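Local coordinates for protein protease (Actinomadura keratinilytica, PDB 8C4X) that is probably the I9 propeptide part of a secreted subtilisin-like (S8) serine protease, a domain that in this family typically chaperones and inhibits the catalytic domain, at residues 28-33 against 41-46. Residues are numbered along the deposited sequence; the frame is centred on the assembly and turned at random.
Sequences SVDSTV and QHRFGK. Unlike the reference sequence in segment 41-46: His42 (reference Tyr).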
loop_
_atom_site.group_PDB
_atom_site.type_symbol
_atom_site.label_atom_id
_atom_site.label_comp_id
_atom_site.label_asym_id
_atom_site.label_seq_id
_atom_site.Cartn_x
_atom_site.Cartn_y
_atom_site.Cartn_z
ATOM N N SER B 28 10.366 -0.986 8.727
ATOM C CA SER B 28 10.546 -2.295 8.111
ATOM C C SER B 28 9.240 -2.770 7.481
ATOM O O SER B 28 8.220 -2.889 8.169
ATOM C CB SER B 28 11.025 -3.317 9.137
ATOM O OG SER B 28 10.777 -4.622 8.664
ATOM N N VAL B 29 9.284 -3.058 6.175
ATOM C CA VAL B 29 8.134 -3.651 5.498
ATOM C C VAL B 29 7.759 -4.980 6.145
ATOM O O VAL B 29 6.588 -5.229 6.455
ATOM C CB VAL B 29 8.425 -3.808 3.993
ATOM C CG1 VAL B 29 7.447 -4.794 3.337
ATOM C CG2 VAL B 29 8.363 -2.442 3.296
ATOM N N ASP B 30 8.745 -5.859 6.347
ATOM C CA ASP B 30 8.450 -7.182 6.886
ATOM C C ASP B 30 7.825 -7.087 8.269
ATOM O O ASP B 30 6.882 -7.823 8.582
ATOM C CB ASP B 30 9.724 -8.018 6.951
ATOM C CG ASP B 30 10.240 -8.406 5.584
ATOM O OD1 ASP B 30 9.496 -8.245 4.589
ATOM O OD2 ASP B 30 11.397 -8.872 5.508
ATOM N N SER B 31 8.357 -6.209 9.121
ATOM C CA SER B 31 7.771 -6.017 10.445
ATOM C C SER B 31 6.356 -5.461 10.343
ATOM O O SER B 31 5.440 -5.938 11.018
ATOM C CB SER B 31 8.659 -5.091 11.281
ATOM O OG SER B 31 8.038 -4.784 12.515
ATOM N N THR B 32 6.160 -4.454 9.491
ATOM C CA THR B 32 4.866 -3.783 9.420
ATOM C C THR B 32 3.763 -4.733 8.968
ATOM O O THR B 32 2.669 -4.755 9.552
ATOM C CB THR B 32 4.954 -2.580 8.472
ATOM O OG1 THR B 32 5.936 -1.651 8.949
ATOM C CG2 THR B 32 3.613 -1.871 8.383
ATOM N N VAL B 33 4.007 -5.505 7.904
ATOM C CA VAL B 33 2.917 -6.330 7.391
ATOM C C VAL B 33 2.646 -7.511 8.322
ATOM O O VAL B 33 1.518 -8.012 8.379
ATOM C CB VAL B 33 3.177 -6.791 5.940
ATOM C CG1 VAL B 33 3.319 -5.574 5.008
ATOM C CG2 VAL B 33 4.387 -7.696 5.838
ATOM N N GLN B 41 1.373 -9.242 -1.982
ATOM C CA GLN B 41 1.632 -9.771 -3.314
ATOM C C GLN B 41 3.087 -9.589 -3.723
ATOM O O GLN B 41 3.681 -10.495 -4.314
ATOM C CB GLN B 41 0.714 -9.097 -4.334
ATOM C CG GLN B 41 -0.744 -9.455 -4.120
ATOM C CD GLN B 41 -1.700 -8.597 -4.924
ATOM O OE1 GLN B 41 -1.460 -7.406 -5.138
ATOM N NE2 GLN B 41 -2.797 -9.201 -5.372
ATOM N N HIS B 42 3.666 -8.421 -3.428
ATOM C CA HIS B 42 5.077 -8.137 -3.657
ATOM C C HIS B 42 5.592 -7.276 -2.520
ATOM O O HIS B 42 4.847 -6.486 -1.945
ATOM C CB HIS B 42 5.333 -7.374 -4.964
ATOM C CG HIS B 42 4.927 -8.119 -6.191
ATOM N ND1 HIS B 42 5.648 -9.187 -6.680
ATOM C CD2 HIS B 42 3.891 -7.934 -7.041
ATOM C CE1 HIS B 42 5.061 -9.638 -7.776
ATOM N NE2 HIS B 42 4.003 -8.886 -8.023
ATOM N N ARG B 43 6.880 -7.392 -2.230
ATOM C CA ARG B 43 7.544 -6.511 -1.282
ATOM C C ARG B 43 8.746 -5.866 -1.953
ATOM O O ARG B 43 9.463 -6.520 -2.719
ATOM C CB ARG B 43 7.984 -7.289 -0.044
ATOM C CG ARG B 43 6.811 -7.912 0.692
ATOM C CD ARG B 43 7.273 -8.698 1.926
ATOM N NE ARG B 43 6.152 -9.439 2.493
ATOM C CZ ARG B 43 6.118 -9.953 3.716
ATOM N NH1 ARG B 43 7.134 -9.813 4.556
ATOM N NH2 ARG B 43 5.034 -10.614 4.110
ATOM N N PHE B 44 8.973 -4.594 -1.638
ATOM C CA PHE B 44 10.020 -3.799 -2.256
ATOM C C PHE B 44 10.930 -3.241 -1.177
ATOM O O PHE B 44 10.457 -2.749 -0.147
ATOM C CB PHE B 44 9.444 -2.632 -3.079
ATOM C CG PHE B 44 8.196 -2.981 -3.853
ATOM C CD1 PHE B 44 8.213 -4.003 -4.788
ATOM C CD2 PHE B 44 7.004 -2.287 -3.636
ATOM C CE1 PHE B 44 7.075 -4.339 -5.504
ATOM C CE2 PHE B 44 5.855 -2.608 -4.359
ATOM C CZ PHE B 44 5.893 -3.642 -5.295
ATOM N N GLY B 45 12.231 -3.290 -1.433
ATOM C CA GLY B 45 13.205 -2.702 -0.531
ATOM C C GLY B 45 14.244 -1.834 -1.212
ATOM O O GLY B 45 14.925 -1.045 -0.547
ATOM N N LYS B 46 14.398 -1.976 -2.527
ATOM C CA LYS B 46 15.444 -1.269 -3.252
ATOM C C LYS B 46 14.927 -0.046 -4.003
ATOM O O LYS B 46 15.487 1.047 -3.865
ATOM C CB LYS B 46 16.135 -2.231 -4.229
ATOM C CG LYS B 46 17.327 -1.643 -4.953
ATOM C CD LYS B 46 18.458 -1.267 -4.010
ATOM C CE LYS B 46 19.551 -0.525 -4.764
ATOM N NZ LYS B 46 20.817 -0.475 -3.986
HETATM O O HOH W 1 6.638 -10.396 7.382
#
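Arg43 reaches from the edge strand 42-44 across to the N-terminal part of helix 29-36, where it meets Val29, Asp30 and Val33. Its CB, pointing toward the helix, starts a chain that is extended from CG to NE. CG packs obliquely against Val29 CG1 at 4.1 Å, and CD touches both that methyl and the carboxylate of Asp30, 3.5 Å from OD1. NE is hydrogen-bonded to Thr40 OG1, just before the strand segment, which would help fix the rotation of the guanidinium. CZ and NH2 have Val33 CG2 over one face, 3.3 Å above the plane and displaced toward the rim. NH1 carries the salt bridge, donating to Asp30 OD1 at 2.8 Å with an N-H...O angle of 154°. The acceptor lies close to the guanidinium plane, but the donor approaches from above the carboxylate, 54° out of its plane. NH1 also donates to a water, which in turn gives a hydrogen bond to Asp30 O, so that both the side chain and the backbone of Asp30 are tied to one nitrogen.

Beside the ion pair the packing is mainly aliphatic. Val29 chi1 (163°) sets CG1 anti to the backbone N and against Arg43, leaving CG2 in van der Waals contact with Phe44 O at 4.0 Å; Val29 also packs on Leu23 and Val33 on Phe51, both from the sheet. Ser28 caps the helix start, its OG accepting from Ser31 N at 2.9 Å. The contact thus joins helix and edge strand in what is probably the α+β fold of an I9-type propeptide domain. Asp30 and Arg43 are both exposed, so solvent probably screens their attraction, whereas the buried valines add a hydrophobic component against the aliphatic stem and one guanidinium face of Arg43.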